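Local coordinates for protein ornithine decarboxylase (Entamoeba histolytica, PDB 4AIB) that probably catalyses, as a pyridoxal 5'-phosphate-dependent homodimer, the decarboxylation of L-ornithine, the step that makes putrescine for polyamine biosynthesis, at residues 79-87 with 107-116; 121-131 with 167-177. All blocks are in the same frame, centred on the assembly; numbering follows the deposited sequence.

Contact 1: residues 79-87 with 107-116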
loop_
_atom_site.group_PDB
_atom_site.type_symbol
_atom_site.label_atom_id
_atom_site.label_comp_id
_atom_site.label_asym_id
_atom_site.label_seq_id
_atom_site.Cartn_x
_atom_site.Cartn_y
_atom_site.Cartn_z
ATOM N N SER A 79 -15.868 5.019 -2.809
ATOM C CA SER A 79 -16.424 4.419 -1.599
ATOM C C SER A 79 -17.406 5.361 -0.906
ATOM O O SER A 79 -17.560 6.515 -1.312
ATOM C CB SER A 79 -15.298 4.029 -0.636
ATOM O OG SER A 79 -14.595 5.173 -0.179
ATOM N N LEU A 80 -18.064 4.858 0.137
ATOM C CA LEU A 80 -18.976 5.658 0.956
ATOM C C LEU A 80 -18.227 6.723 1.759
ATOM O O LEU A 80 -18.743 7.821 1.976
ATOM C CB LEU A 80 -19.789 4.753 1.891
ATOM C CG LEU A 80 -20.778 5.365 2.892
ATOM C CD1 LEU A 80 -21.920 6.092 2.194
ATOM C CD2 LEU A 80 -21.317 4.288 3.820
ATOM N N ASN A 81 -17.014 6.390 2.195
ATOM C CA ASN A 81 -16.160 7.331 2.922
ATOM C C ASN A 81 -15.795 8.554 2.084
ATOM O O ASN A 81 -15.762 9.675 2.597
ATOM C CB ASN A 81 -14.894 6.636 3.433
ATOM C CG ASN A 81 -15.138 5.798 4.680
ATOM O OD1 ASN A 81 -14.211 5.191 5.216
ATOM N ND2 ASN A 81 -16.383 5.762 5.149
ATOM N N GLU A 82 -15.534 8.326 0.798
ATOM C CA GLU A 82 -15.272 9.402 -0.158
ATOM C C GLU A 82 -16.530 10.228 -0.423
ATOM O O GLU A 82 -16.452 11.444 -0.605
ATOM C CB GLU A 82 -14.723 8.841 -1.472
ATOM C CG GLU A 82 -13.311 8.282 -1.375
ATOM C CD GLU A 82 -12.807 7.697 -2.684
ATOM O OE1 GLU A 82 -13.248 8.151 -3.765
ATOM O OE2 GLU A 82 -11.960 6.782 -2.630
ATOM N N ILE A 83 -17.680 9.555 -0.445
ATOM C CA ILE A 83 -18.984 10.212 -0.572
ATOM C C ILE A 83 -19.236 11.133 0.623
ATOM O O ILE A 83 -19.602 12.300 0.454
ATOM C CB ILE A 83 -20.131 9.177 -0.709
ATOM C CG1 ILE A 83 -20.146 8.568 -2.115
ATOM C CG2 ILE A 83 -21.483 9.803 -0.390
ATOM C CD1 ILE A 83 -21.045 7.358 -2.259
ATOM N N LYS A 84 -19.016 10.603 1.826
ATOM C CA LYS A 84 -19.253 11.345 3.064
ATOM C C LYS A 84 -18.305 12.528 3.231
ATOM O O LYS A 84 -18.710 13.573 3.737
ATOM C CB LYS A 84 -19.164 10.421 4.284
ATOM C CG LYS A 84 -20.330 9.451 4.418
ATOM C CD LYS A 84 -20.387 8.816 5.800
ATOM C CE LYS A 84 -21.032 9.744 6.820
ATOM N NZ LYS A 84 -21.083 9.132 8.177
ATOM N N GLU A 85 -17.057 12.363 2.795
ATOM C CA GLU A 85 -16.055 13.427 2.881
ATOM C C GLU A 85 -16.469 14.660 2.078
ATOM O O GLU A 85 -16.320 15.790 2.546
ATOM C CB GLU A 85 -14.685 12.930 2.408
ATOM C CG GLU A 85 -13.532 13.831 2.830
ATOM C CD GLU A 85 -12.348 13.774 1.881
ATOM O OE1 GLU A 85 -11.874 12.660 1.569
ATOM O OE2 GLU A 85 -11.891 14.852 1.446
ATOM N N VAL A 86 -16.990 14.429 0.874
ATOM C CA VAL A 86 -17.451 15.506 -0.001
ATOM C C VAL A 86 -18.679 16.208 0.587
ATOM O O VAL A 86 -18.737 17.440 0.622
ATOM C CB VAL A 86 -17.751 14.991 -1.429
ATOM C CG1 VAL A 86 -18.322 16.103 -2.294
ATOM C CG2 VAL A 86 -16.493 14.426 -2.070
ATOM N N LEU A 87 -19.640 15.416 1.059
ATOM C CA LEU A 87 -20.878 15.935 1.645
ATOM C C LEU A 87 -20.646 16.727 2.932
ATOM O O LEU A 87 -21.370 17.684 3.213
ATOM C CB LEU A 87 -21.874 14.797 1.902
ATOM C CG LEU A 87 -22.535 14.138 0.687
ATOM C CD1 LEU A 87 -23.175 12.819 1.083
ATOM C CD2 LEU A 87 -23.560 15.059 0.043
ATOM N N GLN A 107 -23.387 0.171 1.825
ATOM C CA GLN A 107 -22.921 1.457 1.314
ATOM C C GLN A 107 -23.867 2.038 0.266
ATOM O O GLN A 107 -24.087 3.249 0.233
ATOM C CB GLN A 107 -21.503 1.335 0.749
ATOM C CG GLN A 107 -20.439 1.099 1.810
ATOM C CD GLN A 107 -19.038 1.012 1.237
ATOM O OE1 GLN A 107 -18.703 1.691 0.266
ATOM N NE2 GLN A 107 -18.206 0.176 1.846
ATOM N N LEU A 108 -24.422 1.170 -0.581
ATOM C CA LEU A 108 -25.370 1.580 -1.620
ATOM C C LEU A 108 -26.663 2.129 -1.017
ATOM O O LEU A 108 -27.210 3.122 -1.505
ATOM C CB LEU A 108 -25.668 0.410 -2.570
ATOM C CG LEU A 108 -26.656 0.594 -3.729
ATOM C CD1 LEU A 108 -26.231 1.705 -4.680
ATOM C CD2 LEU A 108 -26.829 -0.716 -4.482
ATOM N N ILE A 109 -27.139 1.478 0.043
ATOM C CA ILE A 109 -28.329 1.921 0.772
ATOM C C ILE A 109 -28.075 3.281 1.430
ATOM O O ILE A 109 -28.886 4.202 1.299
ATOM C CB ILE A 109 -28.783 0.868 1.813
ATOM C CG1 ILE A 109 -29.256 -0.410 1.107
ATOM C CG2 ILE A 109 -29.895 1.414 2.701
ATOM C CD1 ILE A 109 -29.301 -1.639 1.992
ATOM N N GLU A 110 -26.937 3.403 2.112
ATOM C CA GLU A 110 -26.555 4.638 2.802
ATOM C C GLU A 110 -26.391 5.822 1.846
ATOM O O GLU A 110 -26.765 6.949 2.180
ATOM C CB GLU A 110 -25.277 4.421 3.625
ATOM C CG GLU A 110 -24.856 5.597 4.503
ATOM C CD GLU A 110 -25.850 5.931 5.604
ATOM O OE1 GLU A 110 -26.650 5.054 5.997
ATOM O OE2 GLU A 110 -25.826 7.082 6.088
ATOM N N ALA A 111 -25.843 5.556 0.661
ATOM C CA ALA A 111 -25.666 6.577 -0.373
ATOM C C ALA A 111 -27.005 7.145 -0.844
ATOM O O ALA A 111 -27.127 8.348 -1.081
ATOM C CB ALA A 111 -24.878 6.018 -1.549
ATOM N N SER A 112 -28.003 6.270 -0.967
ATOM C CA SER A 112 -29.356 6.672 -1.344
ATOM C C SER A 112 -29.985 7.577 -0.282
ATOM O O SER A 112 -30.691 8.531 -0.615
ATOM C CB SER A 112 -30.235 5.442 -1.579
ATOM O OG SER A 112 -31.522 5.810 -2.048
ATOM N N HIS A 113 -29.716 7.272 0.987
ATOM C CA HIS A 113 -30.210 8.068 2.112
ATOM C C HIS A 113 -29.484 9.377 2.243
ATOM O O HIS A 113 -30.048 10.364 2.721
ATOM C CB HIS A 113 -30.112 7.285 3.418
ATOM C CG HIS A 113 -30.961 6.032 3.449
ATOM N ND1 HIS A 113 -32.217 5.994 2.966
ATOM C CD2 HIS A 113 -30.693 4.759 3.951
ATOM C CE1 HIS A 113 -32.724 4.758 3.134
ATOM N NE2 HIS A 113 -31.792 4.005 3.740
ATOM N N LEU A 114 -28.221 9.394 1.824
ATOM C CA LEU A 114 -27.411 10.611 1.848
ATOM C C LEU A 114 -27.746 11.559 0.698
ATOM O O LEU A 114 -27.433 12.749 0.762
ATOM C CB LEU A 114 -25.917 10.267 1.862
ATOM C CG LEU A 114 -25.163 10.349 3.198
ATOM C CD1 LEU A 114 -25.983 9.860 4.387
ATOM C CD2 LEU A 114 -23.850 9.587 3.105
ATOM N N GLY A 115 -28.384 11.028 -0.342
ATOM C CA GLY A 115 -28.860 11.841 -1.459
ATOM C C GLY A 115 -28.137 11.615 -2.774
ATOM O O GLY A 115 -28.322 12.378 -3.723
ATOM N N ILE A 116 -27.315 10.567 -2.829
ATOM C CA ILE A 116 -26.571 10.218 -4.042
ATOM C C ILE A 116 -27.526 9.656 -5.094
ATOM O O ILE A 116 -28.357 8.795 -4.795
ATOM C CB ILE A 116 -25.420 9.222 -3.747
ATOM C CG1 ILE A 116 -24.476 9.775 -2.664
ATOM C CG2 ILE A 116 -24.656 8.859 -5.017
ATOM C CD1 ILE A 116 -23.855 11.128 -2.967
#
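Leu80 and Leu114 interlock as reciprocal knobs between two neighbouring, nearly parallel outer helices of the beta/alpha (TIM-type) barrel that forms the pyridoxal-binding domain. The axes of 80-87 and 107-114 run 10.6 Å apart at closest approach and cross at 17°, a spacing bridged by branched aliphatic side chains.

The apolar packing falls into two knobs-into-holes units. Leu80 enters a hole made by Gln107, Glu110, Ala111 and Leu114. Its CG lies anti to the backbone N (chi1 178°), which sends both methyls onto Glu110 CG, and CD1 rests 3.8 Å from that atom, the two side chains meeting at about a right angle. Nearer the C-terminal end of 107-114, Leu114 is the returning knob, set among Leu80, Ile83, Lys84 and Leu87. Leu87 CD1 reaches 3.8 Å from Leu114 CG, while the aliphatic part of Lys84 passes over Leu114 CD2.

On the buried side, Ile83 uses both branches: CD1 points to Ala111 CB (4.1 Å), and CG2 meets Ile116 CD1 at 3.7 Å. Gly115, the first residue to leave helical angles, has positive phi and turns the chain so that Ile116 comes back toward Ile83. Tyr98 of strand 96-98 touches both Ile83 and Gln107, tying the pair to the sheet.

Polar contact is concentrated at the start of helix 80-87, where Ser79 is the N-cap and its OG accepts a weak bond from Glu82 N. Beside it, Leu80 N donates to Gln107 OE1 over 3.2 Å, the N-H approaching from above the carbonyl plane, 49° out of it.

Contact 2: residues 121-131 with 167-177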
loop_
_atom_site.group_PDB
_atom_site.type_symbol
_atom_site.label_atom_id
_atom_site.label_comp_id
_atom_site.label_asym_id
_atom_site.label_seq_id
_atom_site.Cartn_x
_atom_site.Cartn_y
_atom_site.Cartn_z
ATOM N N VAL A 121 -22.495 0.991 -13.558
ATOM C CA VAL A 121 -22.740 -0.451 -13.619
ATOM C C VAL A 121 -22.022 -1.085 -14.816
ATOM O O VAL A 121 -21.967 -0.493 -15.896
ATOM C CB VAL A 121 -24.257 -0.742 -13.712
ATOM C CG1 VAL A 121 -24.529 -2.127 -14.279
ATOM C CG2 VAL A 121 -24.916 -0.589 -12.352
ATOM N N ASP A 122 -21.472 -2.282 -14.614
ATOM C CA ASP A 122 -20.917 -3.081 -15.714
ATOM C C ASP A 122 -21.269 -4.576 -15.626
ATOM O O ASP A 122 -20.554 -5.430 -16.161
ATOM C CB ASP A 122 -19.400 -2.855 -15.862
ATOM C CG ASP A 122 -18.594 -3.371 -14.675
ATOM O OD1 ASP A 122 -19.152 -3.536 -13.570
ATOM O OD2 ASP A 122 -17.379 -3.602 -14.851
ATOM N N SER A 123 -22.382 -4.880 -14.958
ATOM C CA SER A 123 -22.853 -6.258 -14.799
ATOM C C SER A 123 -24.372 -6.332 -14.654
ATOM O O SER A 123 -25.008 -5.369 -14.226
ATOM C CB SER A 123 -22.189 -6.916 -13.586
ATOM O OG SER A 123 -22.649 -6.331 -12.380
ATOM N N ILE A 124 -24.941 -7.485 -15.004
ATOM C CA ILE A 124 -26.380 -7.732 -14.863
ATOM C C ILE A 124 -26.805 -7.805 -13.388
ATOM O O ILE A 124 -27.935 -7.451 -13.041
ATOM C CB ILE A 124 -26.826 -8.998 -15.647
ATOM C CG1 ILE A 124 -28.356 -9.120 -15.680
ATOM C CG2 ILE A 124 -26.181 -10.261 -15.084
ATOM C CD1 ILE A 124 -28.890 -10.052 -16.749
ATOM N N ASP A 125 -25.886 -8.247 -12.530
ATOM C CA ASP A 125 -26.155 -8.381 -11.099
ATOM C C ASP A 125 -26.297 -7.029 -10.400
ATOM O O ASP A 125 -27.158 -6.866 -9.535
ATOM C CB ASP A 125 -25.063 -9.214 -10.419
ATOM C CG ASP A 125 -25.335 -9.443 -8.942
ATOM O OD1 ASP A 125 -26.385 -10.033 -8.609
ATOM O OD2 ASP A 125 -24.503 -9.021 -8.113
ATOM N N GLU A 126 -25.452 -6.070 -10.780
ATOM C CA GLU A 126 -25.463 -4.736 -10.176
ATOM C C GLU A 126 -26.708 -3.937 -10.562
ATOM O O GLU A 126 -27.171 -3.094 -9.792
ATOM C CB GLU A 126 -24.196 -3.961 -10.549
ATOM C CG GLU A 126 -23.825 -2.844 -9.579
ATOM C CD GLU A 126 -23.148 -3.342 -8.313
ATOM O OE1 GLU A 126 -22.677 -4.499 -8.287
ATOM O OE2 GLU A 126 -23.075 -2.568 -7.336
ATOM N N VAL A 127 -27.235 -4.206 -11.757
ATOM C CA VAL A 127 -28.511 -3.640 -12.197
ATOM C C VAL A 127 -29.620 -4.110 -11.252
ATOM O O VAL A 127 -30.446 -3.310 -10.803
ATOM C CB VAL A 127 -28.848 -4.043 -13.654
ATOM C CG1 VAL A 127 -30.221 -3.531 -14.063
ATOM C CG2 VAL A 127 -27.795 -3.520 -14.617
ATOM N N GLN A 128 -29.611 -5.408 -10.950
ATOM C CA GLN A 128 -30.577 -6.024 -10.041
ATOM C C GLN A 128 -30.366 -5.570 -8.598
ATOM O O GLN A 128 -31.331 -5.385 -7.853
ATOM C CB GLN A 128 -30.492 -7.551 -10.130
ATOM C CG GLN A 128 -30.873 -8.122 -11.488
ATOM C CD GLN A 128 -30.494 -9.582 -11.652
ATOM O OE1 GLN A 128 -29.638 -10.103 -10.936
ATOM N NE2 GLN A 128 -31.127 -10.250 -12.609
ATOM N N LYS A 129 -29.099 -5.397 -8.219
ATOM C CA LYS A 129 -28.718 -4.914 -6.891
ATOM C C LYS A 129 -29.280 -3.517 -6.643
ATOM O O LYS A 129 -29.792 -3.226 -5.559
ATOM C CB LYS A 129 -27.191 -4.899 -6.755
ATOM C CG LYS A 129 -26.672 -4.490 -5.382
ATOM C CD LYS A 129 -25.165 -4.273 -5.381
ATOM C CE LYS A 129 -24.394 -5.585 -5.427
ATOM N NZ LYS A 129 -22.928 -5.364 -5.558
ATOM N N ILE A 130 -29.179 -2.664 -7.658
ATOM C CA ILE A 130 -29.704 -1.303 -7.594
ATOM C C ILE A 130 -31.233 -1.316 -7.601
ATOM O O ILE A 130 -31.865 -0.591 -6.834
ATOM C CB ILE A 130 -29.127 -0.427 -8.731
ATOM C CG1 ILE A 130 -27.675 -0.055 -8.409
ATOM C CG2 ILE A 130 -29.956 0.835 -8.942
ATOM C CD1 ILE A 130 -26.869 0.402 -9.603
ATOM N N ALA A 131 -31.817 -2.167 -8.443
ATOM C CA ALA A 131 -33.272 -2.291 -8.552
ATOM C C ALA A 131 -33.935 -2.779 -7.261
ATOM O O ALA A 131 -35.109 -2.498 -7.016
ATOM C CB ALA A 131 -33.640 -3.207 -9.710
ATOM N N ILE A 167 -27.440 -6.953 -23.359
ATOM C CA ILE A 167 -27.984 -7.768 -22.267
ATOM C C ILE A 167 -28.205 -6.923 -21.008
ATOM O O ILE A 167 -29.210 -7.086 -20.309
ATOM C CB ILE A 167 -27.078 -8.993 -21.959
ATOM C CG1 ILE A 167 -26.953 -9.918 -23.187
ATOM C CG2 ILE A 167 -27.565 -9.760 -20.732
ATOM C CD1 ILE A 167 -28.244 -10.570 -23.653
ATOM N N VAL A 168 -27.269 -6.017 -20.737
ATOM C CA VAL A 168 -27.368 -5.112 -19.592
ATOM C C VAL A 168 -28.460 -4.061 -19.818
ATOM O O VAL A 168 -29.303 -3.846 -18.944
ATOM C CB VAL A 168 -26.005 -4.456 -19.258
ATOM C CG1 VAL A 168 -26.148 -3.420 -18.151
ATOM C CG2 VAL A 168 -24.998 -5.519 -18.845
ATOM N N LEU A 169 -28.454 -3.431 -20.995
ATOM C CA LEU A 169 -29.474 -2.442 -21.360
ATOM C C LEU A 169 -30.891 -3.014 -21.318
ATOM O O LEU A 169 -31.835 -2.311 -20.954
ATOM C CB LEU A 169 -29.194 -1.838 -22.741
ATOM C CG LEU A 169 -28.181 -0.694 -22.853
ATOM C CD1 LEU A 169 -27.885 -0.398 -24.316
ATOM C CD2 LEU A 169 -28.661 0.564 -22.143
ATOM N N LYS A 170 -31.027 -4.286 -21.694
ATOM C CA LYS A 170 -32.301 -4.997 -21.602
ATOM C C LYS A 170 -32.735 -5.134 -20.145
ATOM O O LYS A 170 -33.905 -4.924 -19.822
ATOM C CB LYS A 170 -32.204 -6.377 -22.267
ATOM C CG LYS A 170 -33.493 -7.186 -22.244
ATOM C CD LYS A 170 -33.317 -8.538 -22.921
ATOM C CE LYS A 170 -34.465 -9.485 -22.599
ATOM N NZ LYS A 170 -35.767 -9.047 -23.178
ATOM N N GLU A 171 -31.783 -5.471 -19.276
ATOM C CA GLU A 171 -32.044 -5.644 -17.847
ATOM C C GLU A 171 -32.412 -4.327 -17.158
ATOM O O GLU A 171 -33.281 -4.302 -16.284
ATOM C CB GLU A 171 -30.842 -6.302 -17.157
ATOM C CG GLU A 171 -31.089 -6.744 -15.718
ATOM C CD GLU A 171 -32.016 -7.945 -15.594
ATOM O OE1 GLU A 171 -32.101 -8.754 -16.545
ATOM O OE2 GLU A 171 -32.656 -8.085 -14.531
ATOM N N ILE A 172 -31.753 -3.238 -17.557
ATOM C CA ILE A 172 -32.074 -1.908 -17.033
ATOM C C ILE A 172 -33.502 -1.520 -17.426
ATOM O O ILE A 172 -34.241 -0.951 -16.618
ATOM C CB ILE A 172 -31.060 -0.831 -17.495
ATOM C CG1 ILE A 172 -29.638 -1.211 -17.065
ATOM C CG2 ILE A 172 -31.421 0.534 -16.920
ATOM C CD1 ILE A 172 -28.541 -0.442 -17.771
ATOM N N LYS A 173 -33.887 -1.852 -18.659
ATOM C CA LYS A 173 -35.238 -1.596 -19.157
ATOM C C LYS A 173 -36.275 -2.499 -18.485
ATOM O O LYS A 173 -37.361 -2.041 -18.123
ATOM C CB LYS A 173 -35.298 -1.767 -20.680
ATOM C CG LYS A 173 -36.511 -1.109 -21.322
ATOM C CD LYS A 173 -36.765 -1.610 -22.735
ATOM C CE LYS A 173 -38.101 -1.094 -23.249
ATOM N NZ LYS A 173 -38.419 -1.564 -24.625
ATOM N N ASP A 174 -35.930 -3.776 -18.321
ATOM C CA ASP A 174 -36.832 -4.758 -17.714
ATOM C C ASP A 174 -37.077 -4.495 -16.229
ATOM O O ASP A 174 -38.110 -4.891 -15.690
ATOM C CB ASP A 174 -36.305 -6.183 -17.920
ATOM C CG ASP A 174 -36.295 -6.602 -19.383
ATOM O OD1 ASP A 174 -36.825 -5.854 -20.231
ATOM O OD2 ASP A 174 -35.746 -7.683 -19.687
ATOM N N LYS A 175 -36.126 -3.831 -15.578
ATOM C CA LYS A 175 -36.268 -3.458 -14.171
ATOM C C LYS A 175 -36.851 -2.053 -14.005
ATOM O O LYS A 175 -37.126 -1.615 -12.885
ATOM C CB LYS A 175 -34.928 -3.584 -13.436
ATOM C CG LYS A 175 -34.468 -5.017 -13.198
ATOM C CD LYS A 175 -35.255 -5.690 -12.080
ATOM C CE LYS A 175 -34.858 -7.149 -11.908
ATOM N NZ LYS A 175 -35.366 -8.013 -13.010
ATOM N N GLY A 176 -37.041 -1.360 -15.129
ATOM C CA GLY A 176 -37.626 -0.018 -15.147
ATOM C C GLY A 176 -36.777 1.019 -14.438
ATOM O O GLY A 176 -37.295 1.842 -13.681
ATOM N N LEU A 177 -35.472 0.976 -14.689
ATOM C CA LEU A 177 -34.521 1.860 -14.023
ATOM C C LEU A 177 -34.093 3.015 -14.922
ATOM O O LEU A 177 -34.180 2.925 -16.148
ATOM C CB LEU A 177 -33.298 1.068 -13.549
ATOM C CG LEU A 177 -33.546 -0.052 -12.535
ATOM C CD1 LEU A 177 -32.362 -1.003 -12.489
ATOM C CD2 LEU A 177 -33.841 0.502 -11.149
#
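With CG anti to the backbone N (chi1 -170°) and a bend at chi2 (71°), Glu171 brings its CG and carboxylate against Ile124, Val127 and Gln128, while the side chain of Ile124, whose CG1 is also anti to N, crosses that of Glu171 at about a right angle. Ile124 CG1 thereby packs 3.6 Å from Glu171 CG. Val127 spreads its two methyls over the centre of the contact: CG1 lies 3.7 Å from Leu177 CD1, and CG2 meets Ile172 CG1 and Val168 CG1.

Glu171 OE2 takes two donors from opposite faces of the carboxylate plane. Gln128 NE2 reaches it at 3.3 Å from well above the plane, the amide turned 82° to the carboxylate; Lys175 NZ forms a salt bridge on the syn side at 3.1 Å. The two grips probably help stabilise the carboxylate's charge. Lys175 also lays CD on Ala131 CB (3.8 Å).

A Schellman motif, with Gly176 at positive phi, follows the helix and directs Leu177 inward, where it also touches Ile139 of strand 138-143. Asp122 forms a salt bridge with Arg277 of the second subunit, placing the start of 121-131 at the dimer interface. Such near-parallel packing of successive helices outside a parallel sheet is characteristic of the beta/alpha barrel.

After the N-terminal helix, strand 27-31 and barrel strands 50-55 and 74-77, the chain enters 79-87, passes through strand 96-98 and returns in 107-116, where contact 1 closes a loop with 19 residues between its segments. Strand 118-121 follows, and its end opens contact 2, which closes 35 intervening residues later, after strand 138-143. The two loops are thus in series and neither nests nor crosses. The centres of the two contacts lie about 21 Å apart, yet they meet where Leu108 packs against Lys129 and Ile130, with Leu108 CD2 3.9 Å from Lys129 CG. Together they join four helices in sequence around the pyridoxal-binding barrel, 80-88, 105-114, 124-133 and 164-174.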